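Local coordinates for adhesion and penetration protein autotransporter (Haemophilus influenzae, PDB 3SYJ) that probably acts as a serine protease and promotes bacterial adherence to, and invasion of, host cells by binding a host cell structure, at residues F5-Q10 with G207-A212; N28-N33 with V39-T44; G290-K295 with E338-M343; G361-E366 with V392-N397; V640-V645 with N670-R675. One frame throughout, in Å; residues are numbered along the deposited sequence.

Interaction 1: residues F5-Q10 with G207-A212; sequences FGIDYQ and GPLPIA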
# COMPACT_ATOMS: atom_id res chain seq x y z
N PHE A 5 52.19 33.58 -20.12
CA PHE A 5 51.06 34.50 -19.97
C PHE A 5 49.88 34.14 -20.89
O PHE A 5 48.77 34.63 -20.69
CB PHE A 5 51.50 35.95 -20.21
CG PHE A 5 50.42 36.97 -19.95
CD1 PHE A 5 49.97 37.19 -18.66
CD2 PHE A 5 49.87 37.69 -20.99
CE1 PHE A 5 48.98 38.12 -18.41
CE2 PHE A 5 48.87 38.63 -20.75
CZ PHE A 5 48.43 38.85 -19.46
N GLY A 6 50.13 33.28 -21.87
CA GLY A 6 49.07 32.79 -22.74
C GLY A 6 48.16 31.77 -22.08
O GLY A 6 47.13 31.37 -22.65
N ILE A 7 48.53 31.34 -20.88
CA ILE A 7 47.74 30.39 -20.09
C ILE A 7 47.46 31.00 -18.71
O ILE A 7 48.34 31.65 -18.13
CB ILE A 7 48.49 29.05 -19.94
CG1 ILE A 7 48.51 28.31 -21.27
CG2 ILE A 7 47.86 28.19 -18.85
CD1 ILE A 7 49.50 27.18 -21.31
N ASP A 8 46.23 30.83 -18.21
CA ASP A 8 45.85 31.36 -16.90
C ASP A 8 46.91 31.04 -15.87
O ASP A 8 47.35 29.90 -15.75
CB ASP A 8 44.54 30.75 -16.42
CG ASP A 8 43.34 31.29 -17.16
OD1 ASP A 8 43.44 32.38 -17.75
OD2 ASP A 8 42.29 30.63 -17.13
N TYR A 9 47.32 32.06 -15.12
CA TYR A 9 48.31 31.89 -14.06
C TYR A 9 47.79 30.88 -13.04
O TYR A 9 48.57 30.17 -12.42
CB TYR A 9 48.59 33.22 -13.37
CG TYR A 9 49.93 33.31 -12.69
CD1 TYR A 9 51.10 32.91 -13.33
CD2 TYR A 9 50.04 33.83 -11.41
CE1 TYR A 9 52.34 33.02 -12.70
CE2 TYR A 9 51.27 33.94 -10.78
CZ TYR A 9 52.41 33.54 -11.42
OH TYR A 9 53.61 33.65 -10.77
N GLN A 10 46.47 30.81 -12.89
CA GLN A 10 45.86 29.92 -11.91
C GLN A 10 46.33 28.47 -12.05
O GLN A 10 46.51 27.77 -11.05
CB GLN A 10 44.34 29.99 -11.94
CG GLN A 10 43.69 29.43 -10.68
CD GLN A 10 44.01 30.26 -9.43
OE1 GLN A 10 43.99 31.49 -9.46
NE2 GLN A 10 44.29 29.58 -8.32
N GLY A 207 54.41 17.88 -20.92
CA GLY A 207 53.06 18.40 -20.73
C GLY A 207 52.86 19.85 -21.12
O GLY A 207 53.79 20.52 -21.56
N PRO A 208 51.64 20.35 -20.93
CA PRO A 208 51.27 21.69 -21.41
C PRO A 208 51.74 22.82 -20.50
O PRO A 208 51.56 23.98 -20.85
CB PRO A 208 49.73 21.65 -21.40
CG PRO A 208 49.34 20.34 -20.73
CD PRO A 208 50.57 19.71 -20.16
N LEU A 209 52.31 22.51 -19.33
CA LEU A 209 52.66 23.55 -18.37
C LEU A 209 54.14 23.54 -18.03
O LEU A 209 54.50 23.37 -16.87
CB LEU A 209 51.83 23.40 -17.10
CG LEU A 209 50.31 23.54 -17.26
CD1 LEU A 209 49.59 23.02 -16.02
CD2 LEU A 209 49.89 24.97 -17.56
N PRO A 210 55.01 23.73 -19.03
CA PRO A 210 56.44 23.75 -18.71
C PRO A 210 56.77 24.99 -17.91
O PRO A 210 56.26 26.07 -18.22
CB PRO A 210 57.11 23.85 -20.09
CG PRO A 210 56.03 23.60 -21.09
CD PRO A 210 54.75 23.99 -20.45
N ILE A 211 57.63 24.86 -16.91
CA ILE A 211 58.01 25.99 -16.08
C ILE A 211 59.51 25.98 -15.78
O ILE A 211 60.07 24.95 -15.39
CB ILE A 211 57.20 26.02 -14.77
CG1 ILE A 211 57.43 27.32 -14.00
CG2 ILE A 211 57.51 24.80 -13.90
CD1 ILE A 211 56.56 27.44 -12.77
N ALA A 212 60.15 27.12 -15.97
CA ALA A 212 61.58 27.23 -15.76
C ALA A 212 61.85 27.98 -14.47
O ALA A 212 61.03 28.78 -14.03
CB ALA A 212 62.22 27.96 -16.93
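Within the N-terminal protease domain of the passenger, of the peptidase S6 family, Ile-7 on the turn leading into helix 9-17 meets Pro-208 and Leu-209 of the long loop between strands 193-196 and 221-226. The two segments hide only 87 Å² from each other, and Ile-7 supplies both of the close approaches. Its CG2 methyl rests 4.0 Å from CD2 of Leu-209, the two side chains crossing obliquely. Its other branch, stretched out to CD1, comes alongside the main chain instead, with CD1 3.8 Å from the carbonyl O of Pro-208. That second approach is a van der Waals one, a methyl lying against a carbonyl oxygen. The branching at CB is what makes isoleucine fit: with chi1 at -71°, CG2 stands opposite the backbone N and faces the leucine, while CG1 carries CD1 toward the proline. Leu-209 meets it with one of its two methyls, CD2, and the ring of Pro-208 limits the backbone freedom of the loop just before it. All three touching residues are buried, and the side-chain part of the meeting is apolar. Around this point Ile-7 also packs on Tyr-12, and Leu-209 on Tyr-11, Tyr-12 and Phe-15, so the loop is pressed against helix 9-17. Asn-182 of strand 179-182 also accepts from the backbone N of Leu-209, tying the same loop to the edge of the protease's antiparallel sheet.

Interaction 2: residues N28-N33 with V39-T44; sequences NIKVYN and VGTSMT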
# COMPACT_ATOMS: atom_id res chain seq x y z
N ASN A 28 44.72 13.10 -16.24
CA ASN A 28 44.06 13.62 -17.42
C ASN A 28 43.42 14.98 -17.19
O ASN A 28 42.23 15.15 -17.44
CB ASN A 28 43.01 12.63 -17.90
CG ASN A 28 43.60 11.27 -18.14
OD1 ASN A 28 43.15 10.27 -17.58
ND2 ASN A 28 44.63 11.21 -18.97
N ILE A 29 44.20 15.94 -16.71
CA ILE A 29 43.68 17.30 -16.53
C ILE A 29 43.86 18.09 -17.81
O ILE A 29 44.98 18.31 -18.28
CB ILE A 29 44.35 18.04 -15.35
CG1 ILE A 29 44.13 17.28 -14.04
CG2 ILE A 29 43.79 19.45 -15.21
CD1 ILE A 29 45.29 16.39 -13.65
N LYS A 30 42.75 18.51 -18.40
CA LYS A 30 42.80 19.32 -19.60
C LYS A 30 43.26 20.73 -19.27
O LYS A 30 42.82 21.32 -18.29
CB LYS A 30 41.43 19.34 -20.28
CG LYS A 30 41.06 18.01 -20.93
CD LYS A 30 39.59 17.98 -21.30
CE LYS A 30 39.16 16.62 -21.85
NZ LYS A 30 39.89 16.29 -23.11
N VAL A 31 44.16 21.26 -20.09
CA VAL A 31 44.68 22.60 -19.90
C VAL A 31 44.39 23.45 -21.13
O VAL A 31 44.88 23.16 -22.22
CB VAL A 31 46.20 22.57 -19.66
CG1 VAL A 31 46.76 23.98 -19.60
CG2 VAL A 31 46.50 21.81 -18.38
N TYR A 32 43.58 24.49 -20.96
CA TYR A 32 43.19 25.37 -22.06
C TYR A 32 43.95 26.68 -21.99
O TYR A 32 44.31 27.12 -20.90
CB TYR A 32 41.68 25.64 -22.02
CG TYR A 32 40.85 24.38 -22.09
CD1 TYR A 32 40.49 23.82 -23.31
CD2 TYR A 32 40.44 23.73 -20.93
CE1 TYR A 32 39.74 22.66 -23.38
CE2 TYR A 32 39.70 22.57 -20.99
CZ TYR A 32 39.35 22.04 -22.21
OH TYR A 32 38.60 20.88 -22.27
N ASN A 33 44.22 27.30 -23.14
CA ASN A 33 44.83 28.62 -23.14
C ASN A 33 43.79 29.73 -22.97
O ASN A 33 42.60 29.46 -22.81
CB ASN A 33 45.70 28.86 -24.39
CG ASN A 33 44.90 28.82 -25.69
OD1 ASN A 33 43.69 29.03 -25.72
ND2 ASN A 33 45.60 28.54 -26.78
N VAL A 39 45.49 23.13 -24.93
CA VAL A 39 46.93 23.15 -25.10
C VAL A 39 47.49 21.74 -24.97
O VAL A 39 48.40 21.35 -25.69
CB VAL A 39 47.61 24.05 -24.04
CG1 VAL A 39 49.13 23.99 -24.18
CG2 VAL A 39 47.09 25.48 -24.16
N GLY A 40 46.92 20.98 -24.04
CA GLY A 40 47.36 19.63 -23.77
C GLY A 40 46.61 19.03 -22.60
O GLY A 40 45.82 19.70 -21.94
N THR A 41 46.85 17.75 -22.35
CA THR A 41 46.24 17.10 -21.21
C THR A 41 47.33 16.70 -20.23
O THR A 41 48.31 16.04 -20.60
CB THR A 41 45.44 15.87 -21.61
OG1 THR A 41 44.40 16.26 -22.50
CG2 THR A 41 44.83 15.21 -20.39
N SER A 42 47.16 17.09 -18.98
CA SER A 42 48.18 16.89 -17.97
C SER A 42 47.99 15.58 -17.19
O SER A 42 46.86 15.14 -16.95
CB SER A 42 48.21 18.09 -17.02
OG SER A 42 49.27 17.98 -16.09
N MET A 43 49.11 14.97 -16.79
CA MET A 43 49.10 13.75 -15.97
C MET A 43 48.30 12.61 -16.61
O MET A 43 47.40 12.04 -15.99
CB MET A 43 48.57 14.04 -14.56
CG MET A 43 49.46 14.97 -13.75
SD MET A 43 51.12 14.29 -13.51
CE MET A 43 52.13 15.74 -13.80
N THR A 44 48.63 12.29 -17.86
CA THR A 44 47.96 11.21 -18.57
C THR A 44 48.68 9.90 -18.30
O THR A 44 48.12 8.83 -18.48
CB THR A 44 47.90 11.45 -20.10
OG1 THR A 44 49.23 11.46 -20.65
CG2 THR A 44 47.22 12.77 -20.42
O HOH W 1 45.73 8.60 -19.20
O HOH W 2 42.06 14.70 -23.00
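Asn-28 and Ile-29 both face Ser-42, and Val-39 and Gly-40 both face Val-31, where strands 29-32 and 39-42 run antiparallel, their axes 4.5 Å apart at closest. Backbone hydrogen bonds carry most of the contact. Ile-29 and Ser-42 bond in both directions, and the bond from Ser-42 N to Ile-29 O is short, at 2.6 Å, and nearly straight (177°). Val-31 N gives to Gly-40 O at 2.9 Å, while Val-31 O receives Val-39 N at 2.8 Å and, weakly, Gly-40 N. Asn-28 N reaches Met-43 O from well above the carbonyl plane; Gln-27 is a second donor to that oxygen.

Apolar contacts differ on the two faces. Ile-29, Val-31 and Ser-42 turn to the buried face, where Ile-29 CD1 lies beside Met-43 CB and Val-31 packs on Tyr-11 and Leu-209. On the exposed face Thr-41 CG2 touches Asn-28 CA at 3.5 Å. Val-39 CG2 covers the backbone N of Asn-33, whose amide oxygen is itself bonded to Gln-37 in the turn.

Water joins the polar ends on the exposed side: one molecule links Lys-30 NZ, at 2.7 Å, with Thr-41 OG1, and another bridges Asn-28 ND2 and Thr-44 O.

This is a beta hairpin bulged at both ends. The classic bulge sets Val-39 and Gly-40 opposite Val-31; the G1 bulge sets Asn-28 and Ile-29 opposite Ser-42, its first position filled by an asparagine, which tolerates the positive phi of 56° well.

Interaction 3: residues G290-K295 with E338-M343; sequences GSITQK and ETLYFM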
# COMPACT_ATOMS: atom_id res chain seq x y z
N GLY A 290 75.58 9.33 27.35
CA GLY A 290 74.53 8.42 27.74
C GLY A 290 74.97 6.97 27.69
O GLY A 290 76.03 6.64 27.16
N SER A 291 74.13 6.11 28.25
CA SER A 291 74.45 4.69 28.31
C SER A 291 73.20 3.82 28.26
O SER A 291 72.16 4.17 28.82
CB SER A 291 75.25 4.38 29.57
OG SER A 291 76.06 3.25 29.38
N ILE A 292 73.31 2.69 27.57
CA ILE A 292 72.24 1.71 27.53
C ILE A 292 72.77 0.39 28.07
O ILE A 292 73.70 -0.19 27.53
CB ILE A 292 71.73 1.47 26.09
CG1 ILE A 292 70.95 2.68 25.58
CG2 ILE A 292 70.85 0.24 26.03
CD1 ILE A 292 70.52 2.55 24.12
N THR A 293 72.17 -0.08 29.16
CA THR A 293 72.55 -1.36 29.73
C THR A 293 71.63 -2.47 29.25
O THR A 293 70.41 -2.39 29.39
CB THR A 293 72.57 -1.30 31.27
OG1 THR A 293 73.80 -0.72 31.71
CG2 THR A 293 72.43 -2.69 31.85
N GLN A 294 72.18 -3.51 28.66
CA GLN A 294 71.45 -4.69 28.22
C GLN A 294 71.57 -5.81 29.23
O GLN A 294 72.63 -6.28 29.52
CB GLN A 294 72.03 -5.16 26.90
CG GLN A 294 71.16 -6.02 26.04
CD GLN A 294 71.86 -6.39 24.76
OE1 GLN A 294 72.75 -5.70 24.35
NE2 GLN A 294 71.45 -7.47 24.13
N LYS A 295 70.42 -6.18 29.77
CA LYS A 295 70.29 -7.23 30.74
C LYS A 295 71.23 -8.33 30.50
O LYS A 295 72.12 -8.61 31.28
CB LYS A 295 68.92 -7.83 30.74
CG LYS A 295 68.69 -8.74 31.90
CD LYS A 295 67.61 -8.19 32.76
CE LYS A 295 67.57 -8.85 34.06
NZ LYS A 295 67.21 -10.23 33.88
N GLU A 338 72.17 10.85 18.89
CA GLU A 338 72.02 9.81 17.88
C GLU A 338 70.64 9.16 17.95
O GLU A 338 69.98 9.18 18.99
CB GLU A 338 73.11 8.75 18.02
CG GLU A 338 73.13 8.03 19.36
CD GLU A 338 74.16 6.91 19.41
OE1 GLU A 338 74.02 5.93 18.65
OE2 GLU A 338 75.11 7.01 20.22
N THR A 339 70.20 8.61 16.84
CA THR A 339 68.92 7.90 16.79
C THR A 339 69.13 6.44 17.19
O THR A 339 70.15 5.84 16.86
CB THR A 339 68.29 8.03 15.39
OG1 THR A 339 67.85 9.38 15.21
CG2 THR A 339 67.11 7.08 15.22
N LEU A 340 68.18 5.87 17.92
CA LEU A 340 68.34 4.51 18.43
C LEU A 340 67.32 3.60 17.79
O LEU A 340 66.20 4.01 17.50
CB LEU A 340 68.18 4.48 19.94
CG LEU A 340 69.14 5.35 20.75
CD1 LEU A 340 68.63 5.45 22.17
CD2 LEU A 340 70.56 4.80 20.71
N TYR A 341 67.71 2.34 17.59
CA TYR A 341 66.83 1.36 16.97
C TYR A 341 66.70 0.14 17.87
O TYR A 341 67.69 -0.53 18.15
CB TYR A 341 67.34 0.96 15.58
CG TYR A 341 66.48 -0.07 14.87
CD1 TYR A 341 65.30 0.30 14.23
CD2 TYR A 341 66.85 -1.41 14.83
CE1 TYR A 341 64.51 -0.65 13.58
CE2 TYR A 341 66.07 -2.36 14.18
CZ TYR A 341 64.90 -1.97 13.56
OH TYR A 341 64.12 -2.92 12.92
N PHE A 342 65.48 -0.13 18.32
CA PHE A 342 65.21 -1.24 19.21
C PHE A 342 64.35 -2.26 18.49
O PHE A 342 63.27 -1.93 17.99
CB PHE A 342 64.44 -0.77 20.44
CG PHE A 342 65.22 0.10 21.38
CD1 PHE A 342 65.92 -0.46 22.44
CD2 PHE A 342 65.22 1.48 21.25
CE1 PHE A 342 66.62 0.34 23.34
CE2 PHE A 342 65.92 2.29 22.13
CZ PHE A 342 66.62 1.72 23.18
N MET A 343 64.81 -3.50 18.47
CA MET A 343 64.04 -4.59 17.90
C MET A 343 63.87 -5.72 18.92
O MET A 343 64.78 -6.01 19.69
CB MET A 343 64.73 -5.12 16.65
CG MET A 343 63.93 -6.16 15.89
SD MET A 343 64.97 -7.11 14.76
CE MET A 343 66.25 -5.91 14.38
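The ring of Phe-342 receives Ile-292 obliquely at its far end, CD1 of the isoleucine lying 4.1 Å from CZ, and it meets the ring of Phe-365 from the next coil with the two planes inclined by only about 15°. The other ring of the 338-343 segment, Tyr-341, belongs to the opposite side of its strand and has the CE methyl of Met-343 at its edge, in the ring plane. From 290-295, Ile-292 reaches across, and does so with a single methyl. Its CG1 stands opposite the carbonyl carbon and chi2 is extended (176°), which sends CD1 straight out into the interior. There it meets Leu-340 tip to tip, CD1 to CD1 at 4.0 Å, and lies almost as near to CD2 of the same leucine.

The backbones keep far apart, with CA of Ile-292 and CA of Leu-340 10.3 Å from each other, because they belong to different walls at the start of the passenger's beta-helix. Strand 340-343 is part of the parallel wall that begins with 269-272, whereas strand 289-294 pairs antiparallel with 279-285 and 301-308. Branched aliphatic side chains and a phenyl ring suit such a gap, because together they fill it with hydrocarbon. Leu-271 packs on both Ile-292 and Phe-342, and Ile-282 on both Ile-292 and Leu-340.

Interaction 4: residues G361-E366 with V392-N397; sequences GGLYFE and VTWKVN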
# COMPACT_ATOMS: atom_id res chain seq x y z
N GLY A 361 68.22 13.10 17.95
CA GLY A 361 68.10 11.66 17.86
C GLY A 361 66.66 11.26 18.14
O GLY A 361 65.99 11.87 18.97
N GLY A 362 66.19 10.24 17.42
CA GLY A 362 64.83 9.73 17.60
C GLY A 362 64.81 8.27 18.00
O GLY A 362 65.87 7.67 18.24
N LEU A 363 63.62 7.69 18.06
CA LEU A 363 63.45 6.28 18.44
C LEU A 363 62.68 5.47 17.40
O LEU A 363 61.58 5.84 16.99
CB LEU A 363 62.72 6.18 19.78
CG LEU A 363 63.33 6.80 21.03
CD1 LEU A 363 62.25 6.94 22.08
CD2 LEU A 363 64.47 5.93 21.54
N TYR A 364 63.25 4.35 16.99
CA TYR A 364 62.56 3.38 16.15
C TYR A 364 62.28 2.12 16.95
O TYR A 364 63.16 1.60 17.62
CB TYR A 364 63.40 3.03 14.92
CG TYR A 364 63.44 4.11 13.86
CD1 TYR A 364 64.15 5.28 14.07
CD2 TYR A 364 62.76 3.96 12.66
CE1 TYR A 364 64.19 6.28 13.10
CE2 TYR A 364 62.79 4.95 11.70
CZ TYR A 364 63.50 6.11 11.92
OH TYR A 364 63.53 7.09 10.96
N PHE A 365 61.04 1.64 16.88
CA PHE A 365 60.69 0.39 17.54
C PHE A 365 60.19 -0.64 16.53
O PHE A 365 59.26 -0.38 15.78
CB PHE A 365 59.66 0.61 18.65
CG PHE A 365 60.19 1.39 19.84
CD1 PHE A 365 60.89 0.75 20.85
CD2 PHE A 365 59.99 2.76 19.93
CE1 PHE A 365 61.37 1.46 21.95
CE2 PHE A 365 60.47 3.48 21.02
CZ PHE A 365 61.17 2.83 22.03
N GLU A 366 60.84 -1.80 16.51
CA GLU A 366 60.39 -2.92 15.70
C GLU A 366 60.01 -4.09 16.62
O GLU A 366 60.88 -4.71 17.22
CB GLU A 366 61.48 -3.34 14.71
CG GLU A 366 61.29 -4.70 14.09
CD GLU A 366 60.55 -4.66 12.77
OE1 GLU A 366 61.15 -4.19 11.77
OE2 GLU A 366 59.38 -5.11 12.72
N VAL A 392 53.88 -0.24 21.17
CA VAL A 392 54.81 0.26 22.16
C VAL A 392 54.03 0.90 23.29
O VAL A 392 53.42 1.95 23.11
CB VAL A 392 55.82 1.27 21.56
CG1 VAL A 392 56.66 1.90 22.66
CG2 VAL A 392 56.72 0.59 20.55
N THR A 393 54.04 0.24 24.44
CA THR A 393 53.40 0.78 25.63
C THR A 393 54.30 1.85 26.25
O THR A 393 55.36 1.54 26.77
CB THR A 393 53.10 -0.33 26.63
OG1 THR A 393 52.35 -1.36 25.97
CG2 THR A 393 52.28 0.21 27.79
N TRP A 394 53.86 3.10 26.16
CA TRP A 394 54.71 4.25 26.47
C TRP A 394 54.29 4.87 27.79
O TRP A 394 53.27 5.55 27.87
CB TRP A 394 54.60 5.28 25.34
CG TRP A 394 55.61 6.40 25.42
CD1 TRP A 394 55.40 7.67 25.87
CD2 TRP A 394 56.99 6.34 25.01
NE1 TRP A 394 56.55 8.40 25.78
CE2 TRP A 394 57.55 7.61 25.26
CE3 TRP A 394 57.80 5.34 24.47
CZ2 TRP A 394 58.88 7.90 24.99
CZ3 TRP A 394 59.12 5.63 24.21
CH2 TRP A 394 59.65 6.90 24.47
N LYS A 395 55.06 4.62 28.84
CA LYS A 395 54.67 5.05 30.18
C LYS A 395 55.49 6.23 30.68
O LYS A 395 55.54 6.52 31.87
CB LYS A 395 54.76 3.88 31.16
CG LYS A 395 53.79 2.76 30.84
CD LYS A 395 53.97 1.54 31.73
CE LYS A 395 52.97 0.46 31.36
NZ LYS A 395 53.25 -0.85 32.01
N VAL A 396 56.13 6.92 29.74
CA VAL A 396 57.04 8.01 30.08
C VAL A 396 56.47 9.34 29.63
O VAL A 396 56.06 9.49 28.49
CB VAL A 396 58.40 7.77 29.41
CG1 VAL A 396 59.29 8.98 29.58
CG2 VAL A 396 59.06 6.56 30.03
N ASN A 397 56.44 10.31 30.54
CA ASN A 397 55.89 11.62 30.22
C ASN A 397 56.79 12.43 29.29
O ASN A 397 57.92 12.04 29.00
CB ASN A 397 55.62 12.42 31.49
CG ASN A 397 54.31 12.03 32.15
OD1 ASN A 397 54.26 11.89 33.38
ND2 ASN A 397 53.26 11.85 31.35
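Phe-365 and Val-392 approach with their CA atoms 7.5 Å apart, on strands 363-366 and 392-394 whose axes stay 9.9 Å from each other and run at 134°, too distant for backbone pairing and fitting two walls of a beta-helix that face one another across its interior. Side chains fill the space between. Val-392 pushes its CG2 methyl against the root of the phenylalanine, 3.5 Å from CB and 3.6 Å from CG of Phe-365, and holds CG1 over one face of the ring. Valine suits the position because both methyls branch directly from CB: with chi1 at 173° one touches the stem and the other covers the ring.

Trp-394, two residues on, reaches farther. Its CG is set opposite the backbone N (chi1 -169°), which swings the six-membered ring of the indole toward the other strand. The CH2 corner comes 3.5 Å from Leu-363 CD1, a close fit, and CZ3 lies 4.1 Å from CE2 of Phe-365; both neighbours approach the indole obliquely, and both side chains cross it at about a right angle. On one face of the indole sits CB of Val-396, 4.0 Å above the plane and offset toward the rim. Ile-384 of strand 384-386 packs on both Phe-365 and Trp-394, and Val-371 on Val-392 and Trp-394.

Every residue that touches is buried, and each meeting is made of carbon atoms. Such a contact depends on shape and on the hydrophobic effect rather than on directed bonds, with the broad indole reaching both Leu-363 and Phe-365.

Interaction 5: residues V640-V645 with N670-R675; sequences VVSRNV and NTICTR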
# COMPACT_ATOMS: atom_id res chain seq x y z
N VAL A 640 19.41 23.77 7.82
CA VAL A 640 19.34 24.15 6.41
C VAL A 640 20.23 23.26 5.56
O VAL A 640 21.42 23.10 5.85
CB VAL A 640 19.77 25.62 6.20
CG1 VAL A 640 19.65 26.00 4.72
CG2 VAL A 640 18.94 26.55 7.07
N VAL A 641 19.65 22.66 4.53
CA VAL A 641 20.43 21.90 3.56
C VAL A 641 20.64 22.78 2.33
O VAL A 641 19.68 23.09 1.61
CB VAL A 641 19.74 20.58 3.17
CG1 VAL A 641 20.64 19.75 2.26
CG2 VAL A 641 19.36 19.80 4.42
N SER A 642 21.88 23.18 2.09
CA SER A 642 22.19 24.25 1.15
C SER A 642 22.81 23.65 -0.11
O SER A 642 22.67 22.45 -0.36
CB SER A 642 23.25 25.19 1.74
OG SER A 642 23.37 26.39 0.99
N ARG A 643 23.49 24.48 -0.90
CA ARG A 643 23.86 24.15 -2.28
C ARG A 643 24.95 23.10 -2.34
O ARG A 643 25.74 22.96 -1.40
CB ARG A 643 24.30 25.40 -3.04
CG ARG A 643 25.41 26.21 -2.36
CD ARG A 643 25.97 27.27 -3.31
NE ARG A 643 26.65 26.66 -4.44
CZ ARG A 643 27.33 27.33 -5.37
NH1 ARG A 643 27.42 28.65 -5.31
NH2 ARG A 643 27.91 26.67 -6.37
N ASN A 644 24.98 22.37 -3.45
CA ASN A 644 25.96 21.31 -3.67
C ASN A 644 25.94 20.20 -2.62
O ASN A 644 26.98 19.70 -2.17
CB ASN A 644 27.37 21.89 -3.86
CG ASN A 644 27.45 22.82 -5.07
OD1 ASN A 644 27.36 24.04 -4.91
ND2 ASN A 644 27.59 22.25 -6.27
N VAL A 645 24.73 19.82 -2.22
CA VAL A 645 24.53 18.60 -1.47
C VAL A 645 23.85 17.63 -2.42
O VAL A 645 22.70 17.83 -2.81
CB VAL A 645 23.64 18.81 -0.23
CG1 VAL A 645 23.41 17.49 0.48
CG2 VAL A 645 24.26 19.84 0.72
N ASN A 670 19.82 33.27 -1.74
CA ASN A 670 19.86 32.20 -0.76
C ASN A 670 20.98 32.49 0.22
O ASN A 670 21.98 33.10 -0.15
CB ASN A 670 20.09 30.86 -1.43
CG ASN A 670 19.15 30.62 -2.60
OD1 ASN A 670 18.12 29.97 -2.46
ND2 ASN A 670 19.50 31.17 -3.76
N THR A 671 20.81 32.09 1.47
CA THR A 671 21.88 32.24 2.45
C THR A 671 22.93 31.15 2.24
O THR A 671 22.65 29.97 2.39
CB THR A 671 21.35 32.20 3.90
OG1 THR A 671 20.35 33.22 4.07
CG2 THR A 671 22.48 32.44 4.88
N ILE A 672 24.14 31.56 1.86
CA ILE A 672 25.20 30.60 1.57
C ILE A 672 26.31 30.70 2.62
O ILE A 672 26.83 31.79 2.88
CB ILE A 672 25.79 30.81 0.16
CG1 ILE A 672 24.69 30.76 -0.90
CG2 ILE A 672 26.88 29.79 -0.14
CD1 ILE A 672 23.90 29.48 -0.91
N CYS A 673 26.66 29.57 3.21
CA CYS A 673 27.71 29.51 4.23
C CYS A 673 28.97 28.87 3.67
O CYS A 673 28.93 27.74 3.19
CB CYS A 673 27.24 28.70 5.43
SG CYS A 673 26.11 29.58 6.49
N THR A 674 30.09 29.58 3.77
CA THR A 674 31.37 29.06 3.30
C THR A 674 32.47 29.44 4.27
O THR A 674 32.43 30.51 4.88
CB THR A 674 31.74 29.65 1.92
OG1 THR A 674 31.78 31.08 2.02
CG2 THR A 674 30.73 29.26 0.86
N ARG A 675 33.45 28.55 4.43
CA ARG A 675 34.61 28.83 5.26
C ARG A 675 35.84 29.12 4.41
O ARG A 675 36.12 28.44 3.43
CB ARG A 675 34.90 27.68 6.24
CG ARG A 675 36.33 27.75 6.77
CD ARG A 675 36.48 27.41 8.25
NE ARG A 675 36.84 26.01 8.42
CZ ARG A 675 37.68 25.54 9.34
NH1 ARG A 675 38.30 26.35 10.19
NH2 ARG A 675 37.92 24.24 9.38
O HOH W 3 26.00 27.06 2.30
O HOH W 4 21.04 27.93 1.33
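Thr-671 turns its backbone O toward Ser-642 where a beta hairpin, strands 669-675 and 682-688, folds over a coil of the beta-helix. That oxygen is joined to Ser-642 OG through a water 2.8 Å from each. Serine suits the spot: a small hydroxyl leaves room for the water, and with chi1 at -167° OG points at the hairpin.

Ile-672 supplies the apolar part. Its CD1 methyl lies 3.7 Å from Ser-642 OG and 3.9 Å from CD of Arg-643, the arginine's aliphatic stem crossing the isoleucine at about a right angle. The guanidinium itself is held elsewhere: NE bonds Asn-644 OD1 at 2.8 Å, in the guanidinium plane, while NH1 forms a salt bridge with Asp-619 and the group makes a cation-pi contact with Trp-622. So fixed, the stem presents a steady hydrocarbon surface to Ile-672, which also packs on Trp-622.

Cys-673 ties the hairpin's two strands together by its disulfide to Cys-684, a bond well suited to bracing a two-stranded hairpin. Its backbone N donates to a second water at 2.8 Å, and that water stands 3.0 Å from Ser-642 OG.

Overall arrangement
From the N terminus, interaction 1 closes a loop of nearly two hundred residues, bringing the approach to helix 9-17 against a loop of the protease domain. Interaction 2, a short hairpin, nests inside that loop and touches interaction 1, Leu-209 and Pro-208 packing on Val-31 and Val-39. Beyond the protease, interactions 3, 4 and 5 follow in series, and none crosses another. Interactions 3 and 4 span the interior at the start of the beta-helix, with centres about 11 Å apart; they share a parallel wall, where Phe-342 O and Glu-366 N probably bond. Interaction 5 lies farther along the solenoid, its centre about 46 Å from that of interaction 4, and fastens a side hairpin to a coil.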